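Local coordinates for protein BauA (Acinetobacter baumannii, PDB 6HCP) that serves as the outer-membrane receptor for ferric preacinetobactin and probably carries this siderophore complex inward for iron uptake, at residues T81-A86 against G136-L141; M116-N119 against G123-P126; Y128-E133 against V161-K166. All blocks are in the same frame, centred on the assembly; numbering follows the deposited sequence.

The chain runs through helix 81-84, the first half of contact 1. Strand 117-118 and the loop at 123-126 then form contact 2, a short closure around one hairpin, nested inside the long loop that contact 1 closes at strand 135-142. Contact 3 opens at 128-133, inside that loop, and closes beyond it at strand 159-165, so contacts 1 and 3 cross. Contact 2 is complete before contact 3 opens. Strands 135-142, 159-165 and 117-118 lie side by side in the plug sheet. Contact 1 packs a helix on this sheet, contact 2 folds the chain after the hairpin back onto its first strand, and contact 3 ties the following loop to strand 159-165.

Contact 1: residues T81-A86 against G136-L141; sequences TEVIAA and GRVEVL
Ile84 and Val83 of the short helix 81-84 pack on Val138 and Val140 of strand 135-142. The contact is buried and wholly apolar, and no hydrogen bond crosses it. The CG2 methyl of Ile84 does most of the touching. It lies 3.5 Å from Val138 CG1. It is also 3.7 Å from Val140 CG2, so it spans two residues on the same face of the strand. The Ile84 side chain crosses both valines at about a right angle. Its CG1 branch lies between the backbone N and the carbonyl carbon (chi1 67°), which leaves CG2 beside the backbone N and turned to the strand.

Val83 approaches Val138 at a slant. Its CG1, opposite the backbone N (chi1 -178°), reaches to 4.1 Å from Val138 CB. Val83 CG1 is also 4.2 Å from Val138 CG1, so that methyl of Val138 meets both helix residues. Val140 presents its CG2, which also lies 4.0 Å from Ile84 CB. The Glu139 side chain, between the two valines, leaves its backbone on the side away from the helix. Gly136 and Arg137 both face Val164 and form a classic beta bulge in this strand.

The contact belongs to the plug domain of a TonB-dependent receptor. Beyond the contact, Ala85 O accepts a hydrogen bond from Lys610 NZ of the barrel strand 599-618. Strand 135-142 runs between strands 64-68 and 159-165, antiparallel to both. Val83 also touches Tyr67 of the first, and Ile84 touches Val161 of the second. Ile72 of helix 69-75 packs on both Val83 and Val138.

Contact 2: residues M116-N119 against G123-P126; sequences MSMN and GITP. With EDO (1,2-ethanediol), chain P.
Met116 and Thr125 meet where the chain folds back beyond a beta hairpin of the plug domain. The hairpin is made of strands 117-118 and 121-122. Two waters bridge its open end, and both donate to Met116 O. Water 1 is 2.8 Å from Met116 O. It accepts from Ile124 N at 2.9 Å, and more distantly from Thr125 OG1 at 3.2 Å. Water 2 is 2.7 Å from Met116 O. Its other bond comes from Gly123 N, at 2.9 Å. The waters thus donate hydrogen bonds to one buried carbonyl and accept them from the N-H groups of Gly123 and Ile124.

The Met116 side chain bends at its last torsion (chi3 -66°), which brings CE to 3.9 Å from Thr125 CB. The two side chains meet at a slant. The Ser117 side chain leaves its backbone on the side away from the loop, and its OG hydrogen-bonds to Asn162 OD1 of strand 159-165.

Met118 turns toward the loop. Met118 and Thr125 lie alongside each other, running opposite ways, with Met118 CB and CE both beside the CG2 methyl. Its SD lies 3.9 Å from Ile124 CG2, the two side chains crossing at about a right angle. Tyr245 and Met291 of the barrel wall also touch Met118, while Tyr245 OH hydrogen-bonds to Ile124 O and Ser311 OG to Gly123 O.

Asn119 closes the segment, with ND2 hydrogen-bonded to Thr165 OG1. Its backbone O accepts a 2.8 Å hydrogen bond from O2 of a bound 1,2-ethanediol, probably a remnant of the crystallisation liquor.

Contact 3: residues Y128-E133 against V161-K166; sequences YRTSPE and VNLVTK
One lysine-to-carbonyl hydrogen bond and one methyl contact join loop 128-133 to strand 159-165 and to Lys166 just after it: Lys166 meets Glu133, and Leu163 meets Thr130. Both pairs are buried. The touching parts run in nearly the same direction, with 25° between CA 130 to 133 and CA 163 to 166.

Lys166 is stretched out beyond CG, and its NZ donates to Glu133 O at 2.7 Å. The approach is fairly straight, with a C=O...NZ angle of 158°. The same ammonium makes a salt bridge to Asp191 of barrel strand 184-196. The lysine thus links the plug loop to the barrel wall.

This is the plug of a TonB-dependent receptor, a small sheet domain held inside the barrel. Strand 159-165 lies within that sheet, between strands 135-142 and 117-118.

The Glu133 side chain leaves its backbone on the side away from the strand. Its OE1 accepts from Ser131 OG at 2.6 Å through the syn lone pair. OE2 forms a salt bridge to Arg211 of barrel strand 202-212, and Arg211 also hydrogen-bonds to Ser131 OG.

Thr130 and Leu163 reach toward each other tip to tip. Thr130 CG2, opposite its own backbone N, comes to 4.0 Å from Leu163 CD1. Phe135 packs on both residues, and Glu102 OE2 accepts from Thr130 N.

Contact 1: residues T81-A86 against G136-L141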
loop_
_atom_site.group_PDB
_atom_site.type_symbol
_atom_site.label_atom_id
_atom_site.label_comp_id
_atom_site.label_asym_id
_atom_site.label_seq_id
_atom_site.Cartn_x
_atom_site.Cartn_y
_atom_site.Cartn_z
ATOM N N THR A 81 4.306 -9.777 23.643
ATOM C CA THR A 81 4.164 -10.638 22.448
ATOM C C THR A 81 5.016 -10.089 21.295
ATOM O O THR A 81 5.672 -10.836 20.578
ATOM C CB THR A 81 2.697 -10.739 22.008
ATOM O OG1 THR A 81 1.942 -11.290 23.089
ATOM C CG2 THR A 81 2.530 -11.603 20.778
ATOM N N GLU A 82 4.968 -8.766 21.115
ATOM C CA GLU A 82 5.662 -8.080 20.012
ATOM C C GLU A 82 7.177 -8.127 20.210
ATOM O O GLU A 82 7.915 -7.880 19.263
ATOM C CB GLU A 82 5.178 -6.633 19.902
ATOM C CG GLU A 82 3.775 -6.551 19.342
ATOM C CD GLU A 82 3.211 -5.156 19.139
ATOM O OE1 GLU A 82 3.973 -4.173 19.220
ATOM O OE2 GLU A 82 2.012 -5.072 18.852
ATOM N N VAL A 83 7.636 -8.474 21.422
ATOM C CA VAL A 83 9.034 -8.740 21.645
ATOM C C VAL A 83 9.356 -10.208 21.352
ATOM O O VAL A 83 10.347 -10.508 20.692
ATOM C CB VAL A 83 9.463 -8.367 23.079
ATOM C CG1 VAL A 83 10.942 -8.609 23.273
ATOM C CG2 VAL A 83 9.108 -6.930 23.431
ATOM N N ILE A 84 8.631 -11.133 21.993
ATOM C CA ILE A 84 9.124 -12.521 22.080
ATOM C C ILE A 84 8.673 -13.377 20.888
ATOM O O ILE A 84 9.281 -14.425 20.638
ATOM C CB ILE A 84 8.730 -13.179 23.416
ATOM C CG1 ILE A 84 7.215 -13.378 23.533
ATOM C CG2 ILE A 84 9.312 -12.367 24.562
ATOM C CD1 ILE A 84 6.793 -14.179 24.761
ATOM N N ALA A 85 7.604 -12.994 20.191
ATOM C CA ALA A 85 7.044 -13.845 19.141
ATOM C C ALA A 85 7.612 -13.489 17.760
ATOM O O ALA A 85 7.433 -14.238 16.820
ATOM C CB ALA A 85 5.535 -13.759 19.124
ATOM N N ALA A 86 8.215 -12.313 17.615
ATOM C CA ALA A 86 8.496 -11.800 16.257
ATOM C C ALA A 86 9.438 -12.757 15.504
ATOM O O ALA A 86 9.212 -13.062 14.351
ATOM C CB ALA A 86 9.051 -10.399 16.339
ATOM N N GLY A 136 14.786 -3.700 31.013
ATOM C CA GLY A 136 16.094 -3.782 30.387
ATOM C C GLY A 136 16.265 -5.048 29.563
ATOM O O GLY A 136 17.038 -5.078 28.603
ATOM N N ARG A 137 15.604 -6.134 29.993
ATOM C CA ARG A 137 15.690 -7.413 29.306
ATOM C C ARG A 137 14.316 -8.085 29.355
ATOM O O ARG A 137 13.566 -7.930 30.302
ATOM C CB ARG A 137 16.709 -8.371 29.926
ATOM C CG ARG A 137 18.115 -7.807 30.072
ATOM C CD ARG A 137 18.861 -7.801 28.746
ATOM N NE ARG A 137 20.227 -7.340 28.925
ATOM C CZ ARG A 137 20.672 -6.103 28.689
ATOM N NH1 ARG A 137 19.855 -5.119 28.333
ATOM N NH2 ARG A 137 21.966 -5.871 28.824
ATOM N N VAL A 138 14.013 -8.832 28.297
ATOM C CA VAL A 138 12.873 -9.729 28.271
ATOM C C VAL A 138 13.398 -11.117 27.936
ATOM O O VAL A 138 13.926 -11.315 26.844
ATOM C CB VAL A 138 11.823 -9.278 27.241
ATOM C CG1 VAL A 138 10.744 -10.347 27.069
ATOM C CG2 VAL A 138 11.207 -7.950 27.617
ATOM N N GLU A 139 13.364 -12.021 28.927
ATOM C CA GLU A 139 13.988 -13.299 28.850
ATOM C C GLU A 139 12.924 -14.394 28.689
ATOM O O GLU A 139 11.842 -14.335 29.279
ATOM C CB GLU A 139 14.793 -13.595 30.125
ATOM C CG GLU A 139 15.776 -12.516 30.521
ATOM C CD GLU A 139 16.552 -12.832 31.786
ATOM O OE1 GLU A 139 16.119 -13.756 32.553
ATOM O OE2 GLU A 139 17.620 -12.205 31.976
ATOM N N VAL A 140 13.255 -15.408 27.898
ATOM C CA VAL A 140 12.389 -16.555 27.684
ATOM C C VAL A 140 13.195 -17.816 27.971
ATOM O O VAL A 140 14.302 -18.010 27.442
ATOM C CB VAL A 140 11.805 -16.615 26.258
ATOM C CG1 VAL A 140 10.851 -17.799 26.102
ATOM C CG2 VAL A 140 11.106 -15.331 25.872
ATOM N N LEU A 141 12.591 -18.709 28.759
ATOM C CA LEU A 141 13.094 -20.067 28.939
ATOM C C LEU A 141 12.006 -21.015 28.442
ATOM O O LEU A 141 10.874 -20.936 28.902
ATOM C CB LEU A 141 13.410 -20.319 30.414
ATOM C CG LEU A 141 14.037 -21.694 30.688
ATOM C CD1 LEU A 141 14.978 -21.633 31.874
ATOM C CD2 LEU A 141 12.976 -22.754 30.899
#

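Contact 2: residues M116-N119 against G123-P126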
loop_
_atom_site.group_PDB
_atom_site.type_symbol
_atom_site.label_atom_id
_atom_site.label_comp_id
_atom_site.label_asym_id
_atom_site.label_seq_id
_atom_site.Cartn_x
_atom_site.Cartn_y
_atom_site.Cartn_z
ATOM N N MET A 116 4.159 -14.607 34.157
ATOM C CA MET A 116 5.460 -13.972 33.930
ATOM C C MET A 116 6.099 -13.633 35.279
ATOM O O MET A 116 5.389 -13.304 36.228
ATOM C CB MET A 116 5.311 -12.678 33.124
ATOM C CG MET A 116 4.644 -12.900 31.783
ATOM S SD MET A 116 4.776 -11.352 30.822
ATOM C CE MET A 116 3.764 -10.250 31.791
ATOM N N SER A 117 7.430 -13.637 35.317
ATOM C CA SER A 117 8.144 -13.188 36.481
ATOM C C SER A 117 8.767 -11.812 36.232
ATOM O O SER A 117 8.983 -11.415 35.078
ATOM C CB SER A 117 9.158 -14.202 36.922
ATOM O OG SER A 117 10.062 -14.553 35.886
ATOM N N MET A 118 8.979 -11.071 37.330
ATOM C CA MET A 118 9.693 -9.801 37.316
ATOM C C MET A 118 10.930 -9.920 38.210
ATOM O O MET A 118 10.792 -10.249 39.375
ATOM C CB MET A 118 8.830 -8.639 37.797
ATOM C CG MET A 118 9.571 -7.289 37.699
ATOM S SD MET A 118 8.589 -5.904 38.304
ATOM C CE MET A 118 7.239 -5.898 37.139
ATOM N N ASN A 119 12.119 -9.860 37.601
ATOM C CA ASN A 119 13.368 -10.085 38.309
ATOM C C ASN A 119 13.283 -11.408 39.088
ATOM O O ASN A 119 13.755 -11.506 40.238
ATOM C CB ASN A 119 13.665 -8.913 39.248
ATOM C CG ASN A 119 13.800 -7.593 38.512
ATOM O OD1 ASN A 119 14.438 -7.534 37.460
ATOM N ND2 ASN A 119 13.235 -6.538 39.068
ATOM N N GLY A 123 3.854 -13.121 40.300
ATOM C CA GLY A 123 2.724 -12.437 40.910
ATOM C C GLY A 123 2.851 -10.915 40.986
ATOM O O GLY A 123 2.073 -10.276 41.736
ATOM N N ILE A 124 3.786 -10.318 40.227
ATOM C CA ILE A 124 4.051 -8.863 40.288
ATOM C C ILE A 124 3.602 -8.143 39.000
ATOM O O ILE A 124 3.192 -6.967 39.035
ATOM C CB ILE A 124 5.541 -8.593 40.553
ATOM C CG1 ILE A 124 6.071 -9.421 41.726
ATOM C CG2 ILE A 124 5.795 -7.109 40.737
ATOM C CD1 ILE A 124 5.284 -9.195 42.998
ATOM N N THR A 125 3.835 -8.793 37.863
ATOM C CA THR A 125 3.632 -8.220 36.520
ATOM C C THR A 125 2.158 -7.964 36.239
ATOM O O THR A 125 1.262 -8.565 36.838
ATOM C CB THR A 125 4.240 -9.147 35.454
ATOM O OG1 THR A 125 3.824 -10.484 35.727
ATOM C CG2 THR A 125 5.748 -9.089 35.407
ATOM N N PRO A 126 1.839 -7.098 35.252
ATOM C CA PRO A 126 0.449 -6.879 34.860
ATOM C C PRO A 126 -0.252 -8.185 34.467
ATOM O O PRO A 126 0.378 -9.074 33.919
ATOM C CB PRO A 126 0.579 -5.896 33.687
ATOM C CG PRO A 126 1.843 -5.145 34.006
ATOM C CD PRO A 126 2.776 -6.201 34.556
HETATM C C1 EDO P . 14.222 -14.530 42.515
HETATM O O1 EDO P . 15.256 -14.886 43.437
HETATM C C2 EDO P . 13.215 -13.618 43.190
HETATM O O2 EDO P . 13.549 -12.261 42.886
HETATM O O HOH W 1 5.613 -11.315 38.226
HETATM O O HOH W 2 3.481 -14.411 37.733
#

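Contact 3: residues Y128-E133 against V161-K166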
loop_
_atom_site.group_PDB
_atom_site.type_symbol
_atom_site.label_atom_id
_atom_site.label_comp_id
_atom_site.label_asym_id
_atom_site.label_seq_id
_atom_site.Cartn_x
_atom_site.Cartn_y
_atom_site.Cartn_z
ATOM N N TYR A 128 -2.727 -9.190 32.327
ATOM C CA TYR A 128 -3.157 -9.640 30.994
ATOM C C TYR A 128 -2.334 -9.012 29.857
ATOM O O TYR A 128 -2.298 -9.572 28.760
ATOM C CB TYR A 128 -4.631 -9.319 30.769
ATOM C CG TYR A 128 -5.623 -10.294 31.335
ATOM C CD1 TYR A 128 -5.340 -11.646 31.469
ATOM C CD2 TYR A 128 -6.846 -9.842 31.796
ATOM C CE1 TYR A 128 -6.293 -12.539 31.931
ATOM C CE2 TYR A 128 -7.830 -10.722 32.209
ATOM C CZ TYR A 128 -7.533 -12.065 32.335
ATOM O OH TYR A 128 -8.495 -12.898 32.798
ATOM N N ARG A 129 -1.814 -7.792 30.038
ATOM C CA ARG A 129 -0.964 -7.190 28.996
ATOM C C ARG A 129 0.051 -6.259 29.648
ATOM O O ARG A 129 -0.300 -5.497 30.525
ATOM C CB ARG A 129 -1.809 -6.434 27.961
ATOM C CG ARG A 129 -0.998 -5.707 26.886
ATOM C CD ARG A 129 -1.713 -5.720 25.540
ATOM N NE ARG A 129 -3.030 -5.134 25.629
ATOM C CZ ARG A 129 -4.158 -5.721 25.273
ATOM N NH1 ARG A 129 -4.155 -6.765 24.443
ATOM N NH2 ARG A 129 -5.291 -5.156 25.649
ATOM N N THR A 130 1.301 -6.363 29.194
ATOM C CA THR A 130 2.402 -5.623 29.728
ATOM C C THR A 130 3.057 -4.807 28.610
ATOM O O THR A 130 3.678 -5.377 27.720
ATOM C CB THR A 130 3.416 -6.551 30.422
ATOM O OG1 THR A 130 2.743 -7.196 31.504
ATOM C CG2 THR A 130 4.615 -5.793 30.950
ATOM N N SER A 131 3.061 -3.475 28.774
ATOM C CA SER A 131 3.851 -2.595 27.889
ATOM C C SER A 131 5.296 -2.578 28.375
ATOM O O SER A 131 5.567 -2.581 29.575
ATOM C CB SER A 131 3.247 -1.197 27.799
ATOM O OG SER A 131 3.770 -0.502 26.665
ATOM N N PRO A 132 6.283 -2.757 27.482
ATOM C CA PRO A 132 7.627 -3.102 27.941
ATOM C C PRO A 132 8.632 -1.974 28.246
ATOM O O PRO A 132 9.833 -2.268 28.409
ATOM C CB PRO A 132 8.176 -3.921 26.768
ATOM C CG PRO A 132 7.476 -3.357 25.555
ATOM C CD PRO A 132 6.096 -2.976 26.036
ATOM N N GLU A 133 8.144 -0.752 28.479
ATOM C CA GLU A 133 9.047 0.418 28.617
ATOM C C GLU A 133 9.923 0.323 29.873
ATOM O O GLU A 133 10.955 0.967 29.941
ATOM C CB GLU A 133 8.251 1.719 28.657
ATOM C CG GLU A 133 7.777 2.155 27.283
ATOM C CD GLU A 133 6.484 1.500 26.835
ATOM O OE1 GLU A 133 5.913 0.680 27.617
ATOM O OE2 GLU A 133 5.988 1.875 25.751
ATOM N N VAL A 161 8.618 -16.463 30.914
ATOM C CA VAL A 161 9.014 -15.151 30.481
ATOM C C VAL A 161 9.396 -14.356 31.729
ATOM O O VAL A 161 8.561 -14.184 32.622
ATOM C CB VAL A 161 7.871 -14.457 29.727
ATOM C CG1 VAL A 161 8.269 -13.053 29.294
ATOM C CG2 VAL A 161 7.408 -15.294 28.545
ATOM N N ASN A 162 10.650 -13.897 31.767
ATOM C CA ASN A 162 11.183 -13.165 32.909
ATOM C C ASN A 162 11.537 -11.743 32.455
ATOM O O ASN A 162 12.314 -11.570 31.504
ATOM C CB ASN A 162 12.402 -13.876 33.505
ATOM C CG ASN A 162 12.955 -13.174 34.730
ATOM O OD1 ASN A 162 12.190 -12.790 35.622
ATOM N ND2 ASN A 162 14.260 -12.897 34.730
ATOM N N LEU A 163 10.924 -10.755 33.107
ATOM C CA LEU A 163 11.108 -9.362 32.754
ATOM C C LEU A 163 12.062 -8.725 33.765
ATOM O O LEU A 163 11.828 -8.792 34.992
ATOM C CB LEU A 163 9.758 -8.644 32.761
ATOM C CG LEU A 163 8.649 -9.325 31.954
ATOM C CD1 LEU A 163 7.377 -8.502 31.990
ATOM C CD2 LEU A 163 9.073 -9.560 30.515
ATOM N N VAL A 164 13.188 -8.234 33.246
ATOM C CA VAL A 164 14.253 -7.661 34.060
ATOM C C VAL A 164 14.109 -6.140 33.999
ATOM O O VAL A 164 14.104 -5.556 32.911
ATOM C CB VAL A 164 15.629 -8.118 33.553
ATOM C CG1 VAL A 164 16.772 -7.467 34.326
ATOM C CG2 VAL A 164 15.759 -9.629 33.558
ATOM N N THR A 165 13.928 -5.506 35.155
ATOM C CA THR A 165 13.634 -4.079 35.204
ATOM C C THR A 165 14.914 -3.263 34.962
ATOM O O THR A 165 16.036 -3.790 35.024
ATOM C CB THR A 165 12.982 -3.680 36.531
ATOM O OG1 THR A 165 13.869 -4.065 37.583
ATOM C CG2 THR A 165 11.622 -4.316 36.705
ATOM N N LYS A 166 14.711 -1.980 34.668
ATOM C CA LYS A 166 15.810 -1.028 34.412
ATOM C C LYS A 166 16.288 -0.405 35.737
ATOM O O LYS A 166 15.470 0.076 36.530
ATOM C CB LYS A 166 15.318 0.116 33.522
ATOM C CG LYS A 166 15.029 -0.231 32.073
ATOM C CD LYS A 166 14.251 0.885 31.370
ATOM C CE LYS A 166 14.218 0.736 29.862
ATOM N NZ LYS A 166 13.453 1.835 29.225
#